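Local structure of putative Phosphate (Eubacterium rectale, 3DAO) at residues 83-88 / 165-170; 98-103 / 216-221; 104-109 / 190-195; 196-199 / 203-206. The protein is probably a phosphatase or related hydrolase of the haloacid dehalogenase-like family, though its substrate is not established. All blocks are in the same frame, centred on the assembly; numbering follows the deposited sequence.

Contact 1: 83-88 / 165-170; sequences ITDGGT and DIIKFT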
loop_
_atom_site.group_PDB
_atom_site.type_symbol
_atom_site.label_atom_id
_atom_site.label_comp_id
_atom_site.label_asym_id
_atom_site.label_seq_id
_atom_site.Cartn_x
_atom_site.Cartn_y
_atom_site.Cartn_z
ATOM N N ILE A 83 3.029 -5.680 -4.898
ATOM C CA ILE A 83 2.326 -4.413 -5.066
ATOM C C ILE A 83 2.593 -3.670 -3.754
ATOM O O ILE A 83 2.297 -4.163 -2.658
ATOM C CB ILE A 83 0.835 -4.573 -5.399
ATOM C CG1 ILE A 83 0.658 -5.198 -6.789
ATOM C CG2 ILE A 83 0.127 -3.176 -5.331
ATOM C CD1 ILE A 83 -0.755 -5.674 -7.088
ATOM N N THR A 84 3.194 -2.486 -3.870
ATOM C CA THR A 84 3.660 -1.763 -2.705
ATOM C C THR A 84 3.066 -0.377 -2.619
ATOM O O THR A 84 2.487 0.140 -3.573
ATOM C CB THR A 84 5.222 -1.590 -2.741
ATOM O OG1 THR A 84 5.611 -0.512 -3.615
ATOM C CG2 THR A 84 5.941 -2.894 -3.180
ATOM N N ASP A 85 3.203 0.197 -1.438
ATOM C CA ASP A 85 2.854 1.622 -1.243
ATOM C C ASP A 85 1.445 1.932 -1.671
ATOM O O ASP A 85 1.164 3.005 -2.264
ATOM C CB ASP A 85 3.849 2.538 -1.965
ATOM C CG ASP A 85 5.240 2.484 -1.374
ATOM O OD1 ASP A 85 6.021 1.612 -1.786
ATOM O OD2 ASP A 85 5.553 3.323 -0.492
ATOM N N GLY A 86 0.585 0.961 -1.418
ATOM C CA GLY A 86 -0.845 1.067 -1.656
ATOM C C GLY A 86 -1.252 1.008 -3.109
ATOM O O GLY A 86 -2.346 1.440 -3.479
ATOM N N GLY A 87 -0.389 0.464 -3.940
ATOM C CA GLY A 87 -0.722 0.352 -5.362
ATOM C C GLY A 87 0.011 1.272 -6.319
ATOM O O GLY A 87 -0.318 1.314 -7.493
ATOM N N THR A 88 1.034 1.973 -5.838
ATOM C CA THR A 88 1.782 2.915 -6.665
ATOM C C THR A 88 2.992 2.281 -7.355
ATOM O O THR A 88 3.571 2.850 -8.290
ATOM C CB THR A 88 2.261 4.142 -5.865
ATOM O OG1 THR A 88 3.016 3.722 -4.721
ATOM C CG2 THR A 88 1.076 5.030 -5.446
ATOM N N ASP A 165 9.985 9.756 -10.010
ATOM C CA ASP A 165 9.457 8.686 -9.165
ATOM C C ASP A 165 8.827 9.102 -7.845
ATOM O O ASP A 165 8.925 8.367 -6.884
ATOM C CB ASP A 165 10.556 7.670 -8.883
ATOM C CG ASP A 165 11.747 8.249 -8.143
ATOM O OD1 ASP A 165 11.818 9.482 -7.948
ATOM O OD2 ASP A 165 12.638 7.462 -7.734
ATOM N N ILE A 166 8.238 10.294 -7.806
ATOM C CA ILE A 166 7.466 10.720 -6.622
ATOM C C ILE A 166 6.127 10.003 -6.688
ATOM O O ILE A 166 5.286 10.229 -7.579
ATOM C CB ILE A 166 7.312 12.262 -6.515
ATOM C CG1 ILE A 166 8.697 12.929 -6.418
ATOM C CG2 ILE A 166 6.464 12.603 -5.328
ATOM C CD1 ILE A 166 9.564 12.449 -5.326
ATOM N N ILE A 167 5.933 9.107 -5.720
ATOM C CA ILE A 167 4.746 8.281 -5.650
ATOM C C ILE A 167 3.759 8.713 -4.587
ATOM O O ILE A 167 2.585 8.326 -4.610
ATOM C CB ILE A 167 5.081 6.743 -5.498
ATOM C CG1 ILE A 167 5.872 6.467 -4.216
ATOM C CG2 ILE A 167 5.716 6.192 -6.821
ATOM C CD1 ILE A 167 5.989 4.967 -3.886
ATOM N N LYS A 168 4.207 9.600 -3.703
ATOM C CA LYS A 168 3.311 10.096 -2.637
ATOM C C LYS A 168 3.780 11.448 -2.122
ATOM O O LYS A 168 4.960 11.679 -1.989
ATOM C CB LYS A 168 3.270 9.127 -1.462
ATOM C CG LYS A 168 2.355 9.600 -0.296
ATOM C CD LYS A 168 2.232 8.560 0.791
ATOM C CE LYS A 168 3.549 8.336 1.525
ATOM N NZ LYS A 168 3.351 7.342 2.651
ATOM N N PHE A 169 2.808 12.322 -1.905
ATOM C CA PHE A 169 3.032 13.612 -1.272
ATOM C C PHE A 169 2.130 13.594 -0.046
ATOM O O PHE A 169 0.927 13.334 -0.140
ATOM C CB PHE A 169 2.689 14.779 -2.183
ATOM C CG PHE A 169 2.778 16.131 -1.480
ATOM C CD1 PHE A 169 3.930 16.853 -1.497
ATOM C CD2 PHE A 169 1.688 16.648 -0.816
ATOM C CE1 PHE A 169 4.028 18.071 -0.840
ATOM C CE2 PHE A 169 1.777 17.883 -0.177
ATOM C CZ PHE A 169 2.958 18.582 -0.206
ATOM N N THR A 170 2.734 13.862 1.098
ATOM C CA THR A 170 2.050 13.797 2.364
ATOM C C THR A 170 2.156 15.075 3.179
ATOM O O THR A 170 3.242 15.643 3.341
ATOM C CB THR A 170 2.666 12.660 3.209
ATOM O OG1 THR A 170 2.405 11.395 2.558
ATOM C CG2 THR A 170 2.078 12.615 4.633
HETATM O O HOH W 1 3.670 5.178 0.161
#

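Contact 2: 98-103 / 216-221; sequences KTYPMD and LSYLID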
loop_
_atom_site.group_PDB
_atom_site.type_symbol
_atom_site.label_atom_id
_atom_site.label_comp_id
_atom_site.label_asym_id
_atom_site.label_seq_id
_atom_site.Cartn_x
_atom_site.Cartn_y
_atom_site.Cartn_z
ATOM N N LYS A 98 5.778 -1.625 -13.181
ATOM C CA LYS A 98 4.930 -0.462 -13.363
ATOM C C LYS A 98 4.932 0.417 -12.135
ATOM O O LYS A 98 4.795 -0.082 -11.021
ATOM C CB LYS A 98 3.515 -0.979 -13.588
ATOM C CG LYS A 98 2.405 0.054 -13.643
ATOM C CD LYS A 98 2.369 0.754 -14.931
ATOM C CE LYS A 98 1.077 1.515 -15.077
ATOM N NZ LYS A 98 1.111 2.414 -16.247
ATOM N N THR A 99 5.081 1.717 -12.345
ATOM C CA THR A 99 4.929 2.697 -11.258
ATOM C C THR A 99 3.839 3.686 -11.649
ATOM O O THR A 99 3.531 3.869 -12.825
ATOM C CB THR A 99 6.217 3.433 -10.930
ATOM O OG1 THR A 99 6.552 4.309 -11.998
ATOM C CG2 THR A 99 7.374 2.472 -10.748
ATOM N N TYR A 100 3.215 4.279 -10.655
ATOM C CA TYR A 100 2.169 5.259 -10.880
ATOM C C TYR A 100 2.636 6.571 -10.246
ATOM O O TYR A 100 2.197 6.961 -9.176
ATOM C CB TYR A 100 0.849 4.808 -10.289
ATOM C CG TYR A 100 0.298 3.536 -10.881
ATOM C CD1 TYR A 100 0.732 2.281 -10.454
ATOM C CD2 TYR A 100 -0.662 3.586 -11.870
ATOM C CE1 TYR A 100 0.184 1.116 -10.994
ATOM C CE2 TYR A 100 -1.200 2.425 -12.434
ATOM C CZ TYR A 100 -0.768 1.200 -11.994
ATOM O OH TYR A 100 -1.297 0.069 -12.558
ATOM N N PRO A 101 3.598 7.222 -10.888
ATOM C CA PRO A 101 4.108 8.425 -10.238
ATOM C C PRO A 101 3.292 9.654 -10.508
ATOM O O PRO A 101 2.449 9.669 -11.398
ATOM C CB PRO A 101 5.476 8.585 -10.854
ATOM C CG PRO A 101 5.310 8.064 -12.271
ATOM C CD PRO A 101 4.293 6.933 -12.155
HETATM N N MSE A 102 3.531 10.668 -9.686
HETATM C CA MSE A 102 2.842 11.943 -9.816
HETATM C C MSE A 102 3.593 12.908 -10.729
HETATM O O MSE A 102 4.842 13.043 -10.664
HETATM C CB MSE A 102 2.661 12.565 -8.413
HETATM C CG MSE A 102 2.090 11.545 -7.427
HETATM SE SE MSE A 102 2.049 12.267 -5.623
HETATM C CE MSE A 102 0.444 13.333 -5.845
ATOM N N ASP A 103 2.835 13.541 -11.603
ATOM C CA ASP A 103 3.405 14.571 -12.478
ATOM C C ASP A 103 3.965 15.712 -11.641
ATOM O O ASP A 103 3.380 16.128 -10.645
ATOM C CB ASP A 103 2.391 15.158 -13.442
ATOM C CG ASP A 103 3.020 16.198 -14.349
ATOM O OD1 ASP A 103 3.887 15.826 -15.161
ATOM O OD2 ASP A 103 2.679 17.393 -14.231
ATOM N N LEU A 216 -3.506 -4.216 -9.114
ATOM C CA LEU A 216 -3.757 -5.655 -9.240
ATOM C C LEU A 216 -4.283 -5.978 -10.619
ATOM O O LEU A 216 -3.918 -6.973 -11.224
ATOM C CB LEU A 216 -4.668 -6.172 -8.125
ATOM C CG LEU A 216 -4.803 -7.677 -7.991
ATOM C CD1 LEU A 216 -3.437 -8.286 -7.806
ATOM C CD2 LEU A 216 -5.763 -8.060 -6.840
ATOM N N SER A 217 -5.122 -5.097 -11.146
ATOM C CA SER A 217 -5.687 -5.280 -12.482
ATOM C C SER A 217 -4.602 -5.292 -13.549
ATOM O O SER A 217 -4.692 -6.006 -14.547
ATOM C CB SER A 217 -6.698 -4.176 -12.793
ATOM O OG SER A 217 -7.793 -4.271 -11.923
ATOM N N TYR A 218 -3.570 -4.496 -13.307
ATOM C CA TYR A 218 -2.414 -4.426 -14.182
ATOM C C TYR A 218 -1.772 -5.807 -14.327
ATOM O O TYR A 218 -1.450 -6.270 -15.457
ATOM C CB TYR A 218 -1.391 -3.384 -13.699
ATOM C CG TYR A 218 -0.076 -3.537 -14.369
ATOM C CD1 TYR A 218 0.182 -2.917 -15.590
ATOM C CD2 TYR A 218 0.903 -4.374 -13.843
ATOM C CE1 TYR A 218 1.387 -3.101 -16.217
ATOM C CE2 TYR A 218 2.092 -4.562 -14.464
ATOM C CZ TYR A 218 2.332 -3.935 -15.663
ATOM O OH TYR A 218 3.532 -4.149 -16.264
ATOM N N LEU A 219 -1.617 -6.473 -13.178
ATOM C CA LEU A 219 -1.046 -7.814 -13.142
ATOM C C LEU A 219 -1.971 -8.842 -13.761
ATOM O O LEU A 219 -1.515 -9.713 -14.513
ATOM C CB LEU A 219 -0.667 -8.265 -11.732
ATOM C CG LEU A 219 0.622 -7.702 -11.155
ATOM C CD1 LEU A 219 0.849 -8.204 -9.702
ATOM C CD2 LEU A 219 1.836 -8.004 -12.092
ATOM N N ILE A 220 -3.257 -8.745 -13.438
ATOM C CA ILE A 220 -4.235 -9.698 -13.945
ATOM C C ILE A 220 -4.191 -9.685 -15.465
ATOM O O ILE A 220 -4.123 -10.740 -16.113
ATOM C CB ILE A 220 -5.648 -9.416 -13.455
ATOM C CG1 ILE A 220 -5.756 -9.769 -11.964
ATOM C CG2 ILE A 220 -6.641 -10.260 -14.250
ATOM C CD1 ILE A 220 -6.966 -9.143 -11.252
ATOM N N ASP A 221 -4.151 -8.477 -16.014
ATOM C CA ASP A 221 -4.106 -8.291 -17.458
ATOM C C ASP A 221 -2.813 -8.811 -18.002
ATOM O O ASP A 221 -2.793 -9.436 -19.040
ATOM C CB ASP A 221 -4.201 -6.834 -17.859
ATOM C CG ASP A 221 -3.921 -6.628 -19.343
ATOM O OD1 ASP A 221 -4.835 -6.954 -20.147
ATOM O OD2 ASP A 221 -2.800 -6.153 -19.700
#

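Contact 3: 104-109 / 190-195; sequences EDIWKG and NKKAHL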
loop_
_atom_site.group_PDB
_atom_site.type_symbol
_atom_site.label_atom_id
_atom_site.label_comp_id
_atom_site.label_asym_id
_atom_site.label_seq_id
_atom_site.Cartn_x
_atom_site.Cartn_y
_atom_site.Cartn_z
ATOM N N GLU A 104 5.107 16.206 -12.084
ATOM C CA GLU A 104 5.858 17.280 -11.412
ATOM C C GLU A 104 5.002 18.476 -10.988
ATOM O O GLU A 104 5.168 19.003 -9.886
ATOM C CB GLU A 104 7.028 17.758 -12.303
ATOM C CG GLU A 104 8.029 18.635 -11.582
ATOM C CD GLU A 104 9.116 19.123 -12.515
ATOM O OE1 GLU A 104 8.775 19.337 -13.697
ATOM O OE2 GLU A 104 10.278 19.288 -12.071
ATOM N N ASP A 105 4.093 18.898 -11.855
ATOM C CA ASP A 105 3.179 20.029 -11.588
ATOM C C ASP A 105 2.252 19.768 -10.411
ATOM O O ASP A 105 1.786 20.688 -9.729
ATOM C CB ASP A 105 2.292 20.356 -12.808
ATOM C CG ASP A 105 3.011 21.190 -13.853
ATOM O OD1 ASP A 105 4.118 21.680 -13.565
ATOM O OD2 ASP A 105 2.449 21.372 -14.949
ATOM N N ILE A 106 1.947 18.499 -10.209
ATOM C CA ILE A 106 1.054 18.099 -9.129
ATOM C C ILE A 106 1.833 18.139 -7.793
ATOM O O ILE A 106 1.515 18.917 -6.911
ATOM C CB ILE A 106 0.456 16.701 -9.335
ATOM C CG1 ILE A 106 -0.357 16.612 -10.635
ATOM C CG2 ILE A 106 -0.444 16.361 -8.154
ATOM C CD1 ILE A 106 -1.536 17.515 -10.653
ATOM N N TRP A 107 2.868 17.327 -7.658
ATOM C CA TRP A 107 3.578 17.282 -6.334
ATOM C C TRP A 107 4.325 18.568 -5.992
ATOM O O TRP A 107 4.379 18.972 -4.822
ATOM C CB TRP A 107 4.481 16.032 -6.160
ATOM C CG TRP A 107 5.613 15.839 -7.119
ATOM C CD1 TRP A 107 5.556 15.165 -8.289
ATOM C CD2 TRP A 107 6.975 16.240 -6.955
ATOM N NE1 TRP A 107 6.777 15.173 -8.898
ATOM C CE2 TRP A 107 7.677 15.806 -8.102
ATOM C CE3 TRP A 107 7.671 16.937 -5.966
ATOM C CZ2 TRP A 107 9.035 16.057 -8.298
ATOM C CZ3 TRP A 107 9.035 17.164 -6.145
ATOM C CH2 TRP A 107 9.691 16.748 -7.316
ATOM N N LYS A 108 4.908 19.221 -7.000
ATOM C CA LYS A 108 5.593 20.505 -6.749
ATOM C C LYS A 108 4.552 21.591 -6.443
ATOM O O LYS A 108 4.749 22.435 -5.559
ATOM C CB LYS A 108 6.496 20.922 -7.910
ATOM C CG LYS A 108 7.761 20.094 -7.939
ATOM C CD LYS A 108 8.793 20.595 -8.926
ATOM C CE LYS A 108 10.065 19.762 -8.776
ATOM N NZ LYS A 108 11.196 20.198 -9.654
ATOM N N GLY A 109 3.443 21.551 -7.138
ATOM C CA GLY A 109 2.328 22.470 -6.877
ATOM C C GLY A 109 1.799 22.333 -5.441
ATOM O O GLY A 109 1.493 23.327 -4.743
ATOM N N ASN A 190 -8.160 17.456 -5.247
ATOM C CA ASN A 190 -8.869 16.176 -5.190
ATOM C C ASN A 190 -9.434 15.688 -6.515
ATOM O O ASN A 190 -9.728 14.514 -6.645
ATOM C CB ASN A 190 -9.876 16.133 -4.056
ATOM C CG ASN A 190 -11.039 17.027 -4.268
ATOM O OD1 ASN A 190 -11.163 17.694 -5.302
ATOM N ND2 ASN A 190 -11.924 17.063 -3.269
ATOM N N LYS A 191 -9.461 16.551 -7.516
ATOM C CA LYS A 191 -9.902 16.124 -8.860
ATOM C C LYS A 191 -8.700 15.824 -9.745
ATOM O O LYS A 191 -8.828 15.272 -10.825
ATOM C CB LYS A 191 -10.804 17.160 -9.547
ATOM C CG LYS A 191 -12.173 17.200 -8.941
ATOM C CD LYS A 191 -13.126 18.052 -9.703
ATOM N N LYS A 192 -7.524 16.154 -9.247
ATOM C CA LYS A 192 -6.299 16.052 -10.004
ATOM C C LYS A 192 -5.328 14.996 -9.432
ATOM O O LYS A 192 -4.292 14.692 -10.007
ATOM C CB LYS A 192 -5.580 17.406 -10.006
ATOM C CG LYS A 192 -6.333 18.503 -10.749
ATOM C CD LYS A 192 -5.419 19.668 -11.113
ATOM C CE LYS A 192 -5.261 20.646 -10.011
ATOM N NZ LYS A 192 -4.378 21.828 -10.411
ATOM N N ALA A 193 -5.715 14.476 -8.286
ATOM C CA ALA A 193 -4.951 13.483 -7.556
ATOM C C ALA A 193 -5.850 12.688 -6.612
ATOM O O ALA A 193 -6.995 13.047 -6.353
ATOM C CB ALA A 193 -3.806 14.165 -6.758
ATOM N N HIS A 194 -5.306 11.593 -6.088
ATOM C CA HIS A 194 -6.038 10.807 -5.120
ATOM C C HIS A 194 -5.610 11.217 -3.709
ATOM O O HIS A 194 -4.447 11.006 -3.320
ATOM C CB HIS A 194 -5.806 9.317 -5.346
ATOM C CG HIS A 194 -6.389 8.477 -4.259
ATOM N ND1 HIS A 194 -7.738 8.406 -4.022
ATOM C CD2 HIS A 194 -5.798 7.704 -3.319
ATOM C CE1 HIS A 194 -7.962 7.621 -2.980
ATOM N NE2 HIS A 194 -6.801 7.188 -2.531
ATOM N N LEU A 195 -6.557 11.816 -2.983
ATOM C CA LEU A 195 -6.325 12.354 -1.620
ATOM C C LEU A 195 -7.051 11.604 -0.537
ATOM O O LEU A 195 -8.219 11.316 -0.666
ATOM C CB LEU A 195 -6.768 13.830 -1.513
ATOM C CG LEU A 195 -5.804 14.946 -1.886
ATOM C CD1 LEU A 195 -5.146 14.767 -3.218
ATOM C CD2 LEU A 195 -6.518 16.310 -1.769
#

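Contact 4: 196-199 / 203-206; sequences AAAG and VDCN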
loop_
_atom_site.group_PDB
_atom_site.type_symbol
_atom_site.label_atom_id
_atom_site.label_comp_id
_atom_site.label_asym_id
_atom_site.label_seq_id
_atom_site.Cartn_x
_atom_site.Cartn_y
_atom_site.Cartn_z
ATOM N N ALA A 196 -6.353 11.288 0.549
ATOM C CA ALA A 196 -7.017 10.617 1.663
ATOM C C ALA A 196 -6.438 11.034 3.004
ATOM O O ALA A 196 -5.248 10.969 3.181
ATOM C CB ALA A 196 -6.896 9.119 1.553
ATOM N N ALA A 197 -7.298 11.434 3.930
ATOM C CA ALA A 197 -6.816 11.777 5.278
ATOM C C ALA A 197 -6.504 10.487 5.993
ATOM O O ALA A 197 -7.111 9.439 5.700
ATOM C CB ALA A 197 -7.890 12.574 6.070
ATOM N N ALA A 198 -5.539 10.573 6.917
ATOM C CA ALA A 198 -5.224 9.494 7.832
ATOM C C ALA A 198 -5.184 10.110 9.242
ATOM O O ALA A 198 -4.238 10.846 9.594
ATOM C CB ALA A 198 -3.906 8.862 7.497
ATOM N N GLY A 199 -6.216 9.817 10.025
ATOM C CA GLY A 199 -6.343 10.383 11.332
ATOM C C GLY A 199 -6.446 11.908 11.298
ATOM O O GLY A 199 -6.923 12.525 10.321
ATOM N N VAL A 203 -2.508 13.857 5.633
ATOM C CA VAL A 203 -3.224 13.817 4.361
ATOM C C VAL A 203 -2.247 13.258 3.307
ATOM O O VAL A 203 -1.223 13.846 3.003
ATOM C CB VAL A 203 -3.824 15.165 3.902
ATOM C CG1 VAL A 203 -4.494 14.986 2.517
ATOM C CG2 VAL A 203 -4.835 15.667 4.912
ATOM N N ASP A 204 -2.590 12.096 2.785
ATOM C CA ASP A 204 -1.776 11.390 1.786
ATOM C C ASP A 204 -2.342 11.597 0.406
ATOM O O ASP A 204 -3.555 11.464 0.165
ATOM C CB ASP A 204 -1.769 9.877 2.037
ATOM C CG ASP A 204 -1.022 9.504 3.301
ATOM O OD1 ASP A 204 0.031 10.113 3.583
ATOM O OD2 ASP A 204 -1.530 8.620 4.016
ATOM N N CYS A 205 -1.439 11.893 -0.492
ATOM C CA CYS A 205 -1.813 12.146 -1.890
ATOM C C CYS A 205 -0.965 11.292 -2.813
ATOM O O CYS A 205 0.248 11.256 -2.726
ATOM C CB CYS A 205 -1.592 13.602 -2.248
ATOM S SG CYS A 205 -2.082 14.841 -0.996
ATOM N N ASN A 206 -1.662 10.658 -3.738
ATOM C CA ASN A 206 -1.039 9.861 -4.776
ATOM C C ASN A 206 -1.616 10.292 -6.104
ATOM O O ASN A 206 -2.539 11.094 -6.185
ATOM C CB ASN A 206 -1.350 8.387 -4.652
ATOM C CG ASN A 206 -0.963 7.778 -3.314
ATOM O OD1 ASN A 206 -1.825 7.237 -2.648
ATOM N ND2 ASN A 206 0.339 7.793 -2.952
#

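Contact 1: 83-88 / 165-170
Thr88 and Ile167 have the nearest CA atoms across the two segments, 6.2 Å apart, and no main-chain hydrogen bond joins 83-88 to 165-170. Here what are probably the core and cap domains of a haloacid dehalogenase-like fold meet: 83-88 turns off the end of strand 81-84 in the Rossmann-like sheet, whereas 165-170 leads into strand 168-172 of the second sheet, with Ile167 and Lys168 making a classic beta bulge against strand 122-126. Ile167 does the bridging. Its CG1 lies between the backbone N and the carbonyl carbon (chi1 61°), and the extended branch beyond it brings CD1 to two polar side chains. Ile167 CD1 is 3.3 Å from Thr88 OG1 and 3.6 Å from Asp85 CG, the aspartate crossing the isoleucine at about a right angle. Within the turn, Thr84 OG1 donates to the anti lone pair of Asp85 OD1 at 2.8 Å, and Thr88 OG1 donates to Asp85 O from above the carbonyl plane. With an alanine at Asp85, Thr84 OG1 and a bound water would probably lose their acceptor and the CD1 methyl its carboxylate neighbour. That water donates to Asp85 OD2 at 2.7 Å and accepts a weak bond from Lys168 NZ at 3.3 Å.

Contact 2: 98-103 / 216-221
Lys98 lays the start of its aliphatic chain over one face of the Tyr218 ring, a CH-pi contact in which Lys98 CB stands 3.9 Å from the ring centroid and 15° off the ring normal. The atom nearest to Lys98 CB is Tyr218 CZ, at 3.8 Å, placing the methylene toward the hydroxyl end of the ring. A bend at chi2 (77°) carries CG along the CD1-CE1 side and CD past CE1, while the ammonium end leads away. Plain van der Waals contact adds the second element: Tyr100 extends its hydroxyl to the root of the other tyrosine, Tyr100 OH lying 3.6 Å from Tyr218 CB. Lys98 CD also sits over a face of the Tyr100 ring, near its rim. Replacing Tyr218 with an alanine would probably strip Lys98 CB of the ring face it rests on and open a gap between strand 96-99 and helix 212-222. Leu216 and Leu219 of this helix touch Ile83. No hydrogen bond or salt bridge crosses between the segments, so this edge strand and helix meet through dispersion and weak CH-pi attraction, with the lysine's charge kept off the ring.

Contact 3: 104-109 / 190-195
Ile106, on the first turn of helix 104-117, meets Lys192 and Ala193 where the chain passes from loop into strand 193-198, with Ile106 and Lys192 the nearest pair of CA atoms at 7.7 Å. Just ahead of the contact, Lys191 O accepts a hydrogen bond from Lys208 NZ. Lys192 comes next and touches with its base and its backbone rather than its charge: Ile106 CD1 lies 4.1 Å from Lys192 CB and 4.0 Å from Lys192 O, both at van der Waals range. Ala193 follows, its methyl turned to the other branch of the isoleucine, Ile106 CG2 to Ala193 CB being 4.3 Å. The two branches thus divide the work. Ile106 CG1 is anti to the carbonyl carbon (chi1 -60°) and carries CD1 to Lys192, while CG2, anti to the backbone N, serves the alanine, and Trp189 of helix 185-189 also touches this side chain. Then His194 pairs through its backbone with Asn206, and Leu195 reaches Met110 one turn farther along helix 104-117, as Ala193 does. Elsewhere on the helix, Lys108 NZ makes a 2.7 Å salt bridge to Glu104 OE2, approaching on the anti side and 27° out of the carboxylate plane. The arrangement is that of an alpha/beta sandwich layer, a helix laid on one face of a sheet by apolar side chains, as in the probable cap domain of this haloacid dehalogenase-like protein.

Contact 4: 196-199 / 203-206
Ala196 and Asp204 face each other as an antiparallel hydrogen-bonded pair, and both of their backbone polar groups are used. Ala196 N donates to Asp204 O at 2.8 Å, nearly along the C=O axis, and Asp204 N returns a 2.9 Å bond to Ala196 O, with the donor tilted 30° from the carbonyl plane. Next along, Ala197 and Val203 form a non-hydrogen-bonded pair, their CA atoms just 4.2 Å apart; Ala197 CB meets Val203 CG2 loosely at 4.5 Å. The Asp204 carboxylate looks beyond the hairpin for its partners. Its OD1 is hydrogen-bonded to Thr170 OG1 on the adjoining strand 168-172, and OD2 has a weak bond to a bound pentaethylene glycol, probably from the crystallisation liquor; from segment 196-199, Ala198 CB comes within 4.2 Å of Asp204 OD2. Asn206 ND2 is likewise satisfied outside, by Ile167 O. The two strands, 193-198 and 202-207, make a beta hairpin with an angle of 145° between these segments, and 193-198 is the outermost strand on its side of the sheet. Strand 168-172 flanks 202-207 on the other side, while helix 177-181 covers the face bearing Ala197 and Val203.

How the contacts relate
Contacts 3 and 4 share strand 193-198 in the six-stranded sheet, their centres about 12 Å apart. Contact 1 adjoins contact 4 through Phe169 O to Cys205 N, a probable hydrogen bond of 2.8 Å, and contact 3 through Ile166 packed on Trp107. Contact 2 lies in the eight-stranded sheet's half, but 98-103 runs on toward the probable cap: probable hydrogen bonds join Tyr100 N to Thr88 O and Met102 N to Ile166 O, so it flanks contact 1, centres about 11 Å apart. Asp85 of contact 1 and Asp204 of contact 4 each lie close to bound pentaethylene glycol, consistent with a pocket between core and cap, where this family usually has its catalytic site.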